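Local structure of 3-hydroxyisobutyrate dehydrogenase (Thermus thermophilus, 2CVZ) at residues V259-L267 with A276-G284; L172-L183 with S207-P215. The protein catalyses the NADP-dependent oxidation of 3-hydroxyisobutyrate, probably as a step of valine catabolism, and carries bound NADPH. All blocks are in the same frame, centred on the assembly; numbering follows the deposited sequence.

Interaction 1 of 2, residues V259-L267 with A276-G284; sequences VYEMAKREL and ALRLLERWG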
# COMPACT_ATOMS: atom_id res chain seq x y z
N VAL C 259 -3.96 -4.33 -6.79
CA VAL C 259 -2.96 -5.20 -7.42
C VAL C 259 -3.62 -6.24 -8.33
O VAL C 259 -3.09 -6.54 -9.40
CB VAL C 259 -2.05 -5.91 -6.37
CG1 VAL C 259 -1.35 -4.85 -5.51
CG2 VAL C 259 -2.86 -6.87 -5.51
N TYR C 260 -4.77 -6.77 -7.94
CA TYR C 260 -5.44 -7.74 -8.80
C TYR C 260 -6.01 -7.05 -10.03
O TYR C 260 -6.15 -7.67 -11.09
CB TYR C 260 -6.54 -8.49 -8.04
CG TYR C 260 -5.99 -9.69 -7.29
CD1 TYR C 260 -5.85 -10.93 -7.93
CD2 TYR C 260 -5.56 -9.58 -5.97
CE1 TYR C 260 -5.28 -12.02 -7.27
CE2 TYR C 260 -5.00 -10.66 -5.30
CZ TYR C 260 -4.86 -11.87 -5.96
OH TYR C 260 -4.30 -12.94 -5.30
N GLU C 261 -6.33 -5.76 -9.91
CA GLU C 261 -6.83 -5.02 -11.07
C GLU C 261 -5.68 -4.94 -12.07
O GLU C 261 -5.88 -5.08 -13.27
CB GLU C 261 -7.26 -3.60 -10.68
CG GLU C 261 -7.78 -2.78 -11.87
CD GLU C 261 -9.15 -3.24 -12.37
OE1 GLU C 261 -9.37 -3.26 -13.59
OE2 GLU C 261 -10.02 -3.56 -11.53
N MSE C 262 -4.47 -4.72 -11.55
CA MSE C 262 -3.28 -4.64 -12.39
C MSE C 262 -3.11 -5.96 -13.14
O MSE C 262 -2.87 -5.98 -14.35
CB MSE C 262 -2.03 -4.42 -11.55
CG MSE C 262 -1.98 -3.12 -10.78
SE MSE C 262 -0.40 -3.09 -9.69
CE MSE C 262 -0.77 -1.46 -8.69
N ALA C 263 -3.23 -7.06 -12.41
CA ALA C 263 -3.09 -8.37 -13.02
C ALA C 263 -4.14 -8.55 -14.12
O ALA C 263 -3.82 -9.02 -15.21
CB ALA C 263 -3.25 -9.46 -11.96
N LYS C 264 -5.37 -8.14 -13.84
CA LYS C 264 -6.45 -8.27 -14.81
C LYS C 264 -6.18 -7.46 -16.07
O LYS C 264 -6.44 -7.91 -17.18
CB LYS C 264 -7.78 -7.81 -14.19
CG LYS C 264 -8.96 -7.84 -15.15
CD LYS C 264 -10.16 -7.11 -14.57
CE LYS C 264 -11.29 -7.01 -15.58
NZ LYS C 264 -12.42 -6.18 -15.07
N ARG C 265 -5.64 -6.26 -15.89
CA ARG C 265 -5.35 -5.39 -17.02
C ARG C 265 -4.18 -5.92 -17.85
O ARG C 265 -4.13 -5.72 -19.06
CB ARG C 265 -5.03 -3.98 -16.53
CG ARG C 265 -6.11 -3.39 -15.64
CD ARG C 265 -6.88 -2.28 -16.32
NE ARG C 265 -8.02 -1.85 -15.50
CZ ARG C 265 -8.79 -0.79 -15.78
NH1 ARG C 265 -8.53 -0.05 -16.84
NH2 ARG C 265 -9.83 -0.51 -15.01
N GLU C 266 -3.26 -6.61 -17.19
CA GLU C 266 -2.08 -7.16 -17.87
C GLU C 266 -2.27 -8.54 -18.49
O GLU C 266 -1.73 -8.82 -19.56
CB GLU C 266 -0.90 -7.21 -16.90
CG GLU C 266 -0.37 -5.84 -16.50
CD GLU C 266 0.38 -5.16 -17.63
OE1 GLU C 266 0.66 -3.95 -17.52
OE2 GLU C 266 0.70 -5.84 -18.63
N LEU C 267 -3.05 -9.39 -17.83
CA LEU C 267 -3.26 -10.75 -18.31
C LEU C 267 -4.62 -11.03 -18.93
O LEU C 267 -4.80 -12.05 -19.60
CB LEU C 267 -3.04 -11.73 -17.15
CG LEU C 267 -1.72 -11.59 -16.39
CD1 LEU C 267 -1.74 -12.51 -15.19
CD2 LEU C 267 -0.55 -11.92 -17.31
N ALA C 276 -2.63 -14.66 -11.72
CA ALA C 276 -2.27 -13.31 -11.29
C ALA C 276 -0.80 -13.33 -10.89
O ALA C 276 -0.09 -12.33 -11.04
CB ALA C 276 -3.14 -12.87 -10.11
N LEU C 277 -0.33 -14.47 -10.39
CA LEU C 277 1.06 -14.60 -9.97
C LEU C 277 2.02 -14.51 -11.16
O LEU C 277 3.20 -14.24 -10.97
CB LEU C 277 1.27 -15.91 -9.21
CG LEU C 277 1.10 -15.81 -7.68
CD1 LEU C 277 -0.25 -15.21 -7.35
CD2 LEU C 277 1.26 -17.18 -7.03
N ARG C 278 1.50 -14.72 -12.36
CA ARG C 278 2.34 -14.62 -13.56
C ARG C 278 2.89 -13.20 -13.67
O ARG C 278 3.98 -12.99 -14.20
CB ARG C 278 1.54 -14.94 -14.82
CG ARG C 278 1.33 -16.42 -15.11
CD ARG C 278 0.62 -16.56 -16.46
NE ARG C 278 0.35 -17.94 -16.85
CZ ARG C 278 1.28 -18.80 -17.27
NH1 ARG C 278 2.55 -18.44 -17.35
NH2 ARG C 278 0.92 -20.03 -17.63
N LEU C 279 2.13 -12.23 -13.18
CA LEU C 279 2.55 -10.83 -13.22
C LEU C 279 3.80 -10.65 -12.36
O LEU C 279 4.72 -9.91 -12.73
CB LEU C 279 1.43 -9.91 -12.74
CG LEU C 279 1.73 -8.41 -12.76
CD1 LEU C 279 2.19 -8.00 -14.16
CD2 LEU C 279 0.48 -7.64 -12.36
N LEU C 280 3.82 -11.32 -11.22
CA LEU C 280 4.96 -11.24 -10.32
C LEU C 280 6.16 -11.94 -10.95
O LEU C 280 7.30 -11.50 -10.79
CB LEU C 280 4.62 -11.89 -8.97
CG LEU C 280 3.55 -11.17 -8.15
CD1 LEU C 280 3.17 -12.00 -6.93
CD2 LEU C 280 4.08 -9.80 -7.73
N GLU C 281 5.91 -13.03 -11.66
CA GLU C 281 6.98 -13.77 -12.32
C GLU C 281 7.53 -12.90 -13.45
O GLU C 281 8.73 -12.90 -13.72
CB GLU C 281 6.46 -15.09 -12.89
CG GLU C 281 5.86 -16.01 -11.84
CD GLU C 281 5.44 -17.35 -12.43
OE1 GLU C 281 4.78 -17.35 -13.49
OE2 GLU C 281 5.77 -18.39 -11.82
N ARG C 282 6.62 -12.18 -14.10
CA ARG C 282 6.99 -11.27 -15.19
C ARG C 282 7.99 -10.25 -14.66
O ARG C 282 9.09 -10.12 -15.20
CB ARG C 282 5.73 -10.56 -15.71
CG ARG C 282 5.99 -9.19 -16.34
CD ARG C 282 5.68 -9.19 -17.82
NE ARG C 282 4.26 -9.41 -18.11
CZ ARG C 282 3.33 -8.45 -18.10
NH1 ARG C 282 3.65 -7.20 -17.81
NH2 ARG C 282 2.07 -8.75 -18.40
N TRP C 283 7.60 -9.54 -13.61
CA TRP C 283 8.47 -8.52 -13.03
C TRP C 283 9.75 -9.12 -12.45
O TRP C 283 10.83 -8.56 -12.62
CB TRP C 283 7.73 -7.77 -11.92
CG TRP C 283 6.55 -6.97 -12.38
CD1 TRP C 283 6.38 -6.38 -13.60
CD2 TRP C 283 5.41 -6.62 -11.60
NE1 TRP C 283 5.20 -5.68 -13.63
CE2 TRP C 283 4.58 -5.81 -12.41
CE3 TRP C 283 5.00 -6.91 -10.29
CZ2 TRP C 283 3.37 -5.28 -11.96
CZ3 TRP C 283 3.79 -6.38 -9.84
CH2 TRP C 283 2.99 -5.57 -10.67
N GLY C 284 9.62 -10.26 -11.78
CA GLY C 284 10.77 -10.89 -11.18
C GLY C 284 11.76 -11.48 -12.16
O GLY C 284 12.93 -11.65 -11.84
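Leu279 of helix 276-284 lies against the backbone of helix 259-267 at Ala263, in a helix-helix crossing of 82° within the all-helical C-terminal domain of this dehydrogenase family. With CG anti to the backbone N (chi1 -178°), Leu279 sends CD2 to within 3.7 Å of Ala263 CA and turns CD1 to the CG of Glu266. Alanine suits the crossing point: the CB atoms of Ala263 and Ala276 meet at 3.9 Å, and the short side chains let the two segment axes approach to 9.0 Å. Tyr260 starts out away from the partner helix, yet its ring returns obliquely, CE1 lying 3.7 Å from Ala276 CB, while its OH bonds to Ala173 O on helix 160-188. At the other end Leu267 is a knob in a hole formed by Ala276, Arg278, Leu279 and Arg282, its CD1 reaching the CB of Arg278. Selenium of the selenomethionine at Met262 stands at the edge of the Trp283 ring, 4.3 Å from CH2.

The charged pair lies at the partly exposed side of the crossing. Leu279 CD1 lies over one face of the Arg282 guanidinium, whose edge turns to Glu266. The two flat groups are 72° apart. Glu266 OE1 also pairs with Arg282 of a second subunit, and Arg282 NH1 with that subunit's Glu266, which accepts from Trp283 NE1 as well. Within the chain, Arg282 NH2 donates to Glu266 OE2 over 3.2 Å, meeting the oxygen from above the carboxylate plane, while NH1 adds a weak bond to the same OE2 at 3.4 Å.

Interaction 2 of 2, residues L172-L183 with S207-P215; sequences LAVNLWAAGEGL and SNATENLIP
Ala209 presses its CB onto the backbone of helix 172-183, 3.7 Å from Leu176 CA, where the short helix 208-212 meets the long one at 63° between their directions. This is close helix-on-helix packing in the all-helical C-terminal domain, and alanine suits the spot because a single methyl fits where the CA atoms of Leu176 and Ala209 are 5.2 Å apart.

The apolar contacts spread from there. Ile214 serves three residues of the long helix: its CD1 meets Ala179 CB at 3.6 Å, CG1 lies against Leu176 CD1, and CG2 reaches tip to tip toward Leu183 CD1. Its CG1 stands beside the backbone N (chi1 -60°) and chi2 is extended, which carries CD1 out to the small Ala179; the methyl CG2 of Thr210 touches that same alanine. At the other end Leu172 CD2 packs on Leu213 CD1 at 3.9 Å and brushes Asn208 ND2, an amide nitrogen that donates to Ser204 O of the fourth subunit.

The polar groups are buried too. Within 207-215, Ser207 and Thr210 form a capping box: Ser207 N donates to Thr210 OG1 at 3.0 Å, and Thr210 N returns a weak bond to Ser207 OG. Thr210 OG1 is also bonded to Asn201. Asn175 lays its CB against Ser207 OG, and its ND2 donates to a water at 3.0 Å that also accepts a weak bond from Ala209 N, so the water links the Asn175 amide to the first turn of helix 208-212.

Helix 193-200 adjoins Leu183, Thr210 and Ile214 through Leu197, whereas Leu176 also touches Tyr260 on helix 251-267 and Leu277 on helix 276-284.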
# COMPACT_ATOMS: atom_id res chain seq x y z
N LEU C 172 -8.71 -14.68 0.38
CA LEU C 172 -8.03 -15.59 -0.53
C LEU C 172 -7.06 -14.78 -1.41
O LEU C 172 -5.90 -15.16 -1.58
CB LEU C 172 -9.05 -16.34 -1.41
CG LEU C 172 -8.58 -17.22 -2.57
CD1 LEU C 172 -8.23 -16.36 -3.76
CD2 LEU C 172 -7.39 -18.08 -2.15
N ALA C 173 -7.55 -13.67 -1.94
CA ALA C 173 -6.75 -12.80 -2.80
C ALA C 173 -5.47 -12.34 -2.10
O ALA C 173 -4.37 -12.44 -2.65
CB ALA C 173 -7.57 -11.60 -3.25
N VAL C 174 -5.61 -11.83 -0.88
CA VAL C 174 -4.46 -11.37 -0.13
C VAL C 174 -3.50 -12.51 0.16
O VAL C 174 -2.29 -12.40 -0.03
CB VAL C 174 -4.89 -10.73 1.21
CG1 VAL C 174 -3.68 -10.54 2.10
CG2 VAL C 174 -5.56 -9.40 0.95
N ASN C 175 -4.04 -13.63 0.64
CA ASN C 175 -3.20 -14.78 0.97
C ASN C 175 -2.39 -15.25 -0.24
O ASN C 175 -1.19 -15.49 -0.14
CB ASN C 175 -4.06 -15.93 1.48
CG ASN C 175 -4.79 -15.60 2.77
OD1 ASN C 175 -4.51 -14.58 3.41
ND2 ASN C 175 -5.73 -16.45 3.15
N LEU C 176 -3.07 -15.37 -1.37
CA LEU C 176 -2.45 -15.83 -2.61
C LEU C 176 -1.39 -14.88 -3.14
O LEU C 176 -0.30 -15.31 -3.53
CB LEU C 176 -3.53 -16.05 -3.67
CG LEU C 176 -3.09 -16.42 -5.09
CD1 LEU C 176 -2.32 -17.74 -5.08
CD2 LEU C 176 -4.33 -16.55 -5.97
N TRP C 177 -1.69 -13.59 -3.17
CA TRP C 177 -0.75 -12.61 -3.68
C TRP C 177 0.49 -12.45 -2.80
O TRP C 177 1.61 -12.43 -3.30
CB TRP C 177 -1.44 -11.25 -3.87
CG TRP C 177 -0.54 -10.21 -4.47
CD1 TRP C 177 0.34 -9.40 -3.80
CD2 TRP C 177 -0.40 -9.89 -5.86
NE1 TRP C 177 1.01 -8.60 -4.69
CE2 TRP C 177 0.57 -8.88 -5.96
CE3 TRP C 177 -1.01 -10.37 -7.03
CZ2 TRP C 177 0.96 -8.33 -7.19
CZ3 TRP C 177 -0.63 -9.82 -8.25
CH2 TRP C 177 0.35 -8.81 -8.32
N ALA C 178 0.28 -12.35 -1.49
CA ALA C 178 1.40 -12.20 -0.56
C ALA C 178 2.33 -13.40 -0.66
O ALA C 178 3.55 -13.26 -0.63
CB ALA C 178 0.89 -12.04 0.87
N ALA C 179 1.74 -14.59 -0.77
CA ALA C 179 2.55 -15.80 -0.89
C ALA C 179 3.39 -15.67 -2.15
O ALA C 179 4.56 -16.04 -2.18
CB ALA C 179 1.65 -17.02 -0.97
N GLY C 180 2.78 -15.12 -3.20
CA GLY C 180 3.48 -14.92 -4.46
C GLY C 180 4.66 -13.99 -4.30
O GLY C 180 5.76 -14.28 -4.78
N GLU C 181 4.45 -12.85 -3.64
CA GLU C 181 5.53 -11.90 -3.42
C GLU C 181 6.67 -12.59 -2.66
O GLU C 181 7.84 -12.47 -3.02
CB GLU C 181 5.05 -10.69 -2.61
CG GLU C 181 3.98 -9.82 -3.28
CD GLU C 181 3.60 -8.60 -2.44
OE1 GLU C 181 4.00 -8.55 -1.25
OE2 GLU C 181 2.90 -7.70 -2.95
N GLY C 182 6.30 -13.31 -1.60
CA GLY C 182 7.30 -14.00 -0.80
C GLY C 182 8.05 -15.08 -1.54
O GLY C 182 9.28 -15.17 -1.45
N LEU C 183 7.32 -15.92 -2.27
CA LEU C 183 7.95 -17.00 -3.03
C LEU C 183 8.84 -16.47 -4.13
O LEU C 183 9.90 -17.03 -4.41
CB LEU C 183 6.88 -17.92 -3.62
CG LEU C 183 6.15 -18.78 -2.58
CD1 LEU C 183 4.93 -19.44 -3.19
CD2 LEU C 183 7.12 -19.82 -2.05
N SER C 207 -1.87 -21.33 4.24
CA SER C 207 -3.22 -20.89 3.91
C SER C 207 -3.71 -21.83 2.82
O SER C 207 -2.92 -22.59 2.26
CB SER C 207 -3.21 -19.45 3.38
OG SER C 207 -2.49 -19.36 2.16
N ASN C 208 -5.00 -21.78 2.52
CA ASN C 208 -5.54 -22.63 1.46
C ASN C 208 -4.77 -22.32 0.17
O ASN C 208 -4.57 -23.20 -0.67
CB ASN C 208 -7.03 -22.34 1.27
CG ASN C 208 -7.56 -22.89 -0.05
OD1 ASN C 208 -7.55 -24.09 -0.28
ND2 ASN C 208 -8.00 -21.99 -0.92
N ALA C 209 -4.34 -21.07 0.02
CA ALA C 209 -3.61 -20.66 -1.18
C ALA C 209 -2.27 -21.39 -1.32
O ALA C 209 -1.93 -21.87 -2.40
CB ALA C 209 -3.37 -19.15 -1.16
N THR C 210 -1.51 -21.48 -0.23
CA THR C 210 -0.22 -22.16 -0.28
C THR C 210 -0.37 -23.68 -0.26
O THR C 210 0.48 -24.40 -0.77
CB THR C 210 0.69 -21.75 0.91
OG1 THR C 210 0.09 -22.16 2.15
CG2 THR C 210 0.92 -20.25 0.92
N GLU C 211 -1.47 -24.15 0.33
CA GLU C 211 -1.70 -25.59 0.43
C GLU C 211 -2.31 -26.24 -0.80
O GLU C 211 -1.85 -27.30 -1.24
CB GLU C 211 -2.61 -25.90 1.62
CG GLU C 211 -2.14 -25.39 2.97
CD GLU C 211 -3.17 -25.63 4.07
OE1 GLU C 211 -4.31 -25.14 3.94
OE2 GLU C 211 -2.84 -26.32 5.06
N ASN C 212 -3.34 -25.61 -1.36
CA ASN C 212 -4.06 -26.21 -2.48
C ASN C 212 -4.10 -25.50 -3.83
O ASN C 212 -4.76 -25.99 -4.75
CB ASN C 212 -5.49 -26.49 -2.04
CG ASN C 212 -5.55 -27.19 -0.69
OD1 ASN C 212 -4.95 -28.25 -0.51
ND2 ASN C 212 -6.26 -26.60 0.26
N LEU C 213 -3.43 -24.36 -3.96
CA LEU C 213 -3.46 -23.64 -5.23
C LEU C 213 -2.09 -23.47 -5.88
O LEU C 213 -1.88 -23.87 -7.03
CB LEU C 213 -4.11 -22.27 -5.06
CG LEU C 213 -5.60 -22.22 -4.71
CD1 LEU C 213 -6.05 -20.77 -4.57
CD2 LEU C 213 -6.40 -22.92 -5.79
N ILE C 214 -1.16 -22.88 -5.14
CA ILE C 214 0.18 -22.63 -5.67
C ILE C 214 0.98 -23.88 -6.04
O ILE C 214 1.55 -23.95 -7.13
CB ILE C 214 0.98 -21.75 -4.69
CG1 ILE C 214 0.25 -20.41 -4.48
CG2 ILE C 214 2.38 -21.50 -5.23
CD1 ILE C 214 0.91 -19.48 -3.48
N PRO C 215 1.04 -24.87 -5.14
CA PRO C 215 1.81 -26.07 -5.49
C PRO C 215 1.27 -26.79 -6.72
O PRO C 215 2.03 -27.21 -7.59
CB PRO C 215 1.69 -26.94 -4.23
CG PRO C 215 1.49 -25.94 -3.14
CD PRO C 215 0.54 -24.95 -3.76
O HOH W 1 -6.50 -18.96 1.67

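Both interactions belong to the helical C-terminal part of the chain and meet through helix 160-188, where Leu280 CD2 of interaction 1 packs on Trp177 CZ2 of interaction 2 at 3.5 Å. Alanines sit at the closest approach in both, a pair in interaction 1 and Ala209 in interaction 2, with leucines around them. Their polar chemistry differs. Interaction 1 has a buried centre but ends in partly exposed and exposed charged residues, where its direct salt bridge continues into a second subunit. Interaction 2 is almost wholly buried, and a bridging water rather than a charged pair joins its segments. Both touch the fourth subunit, and interaction 1 also the second and third.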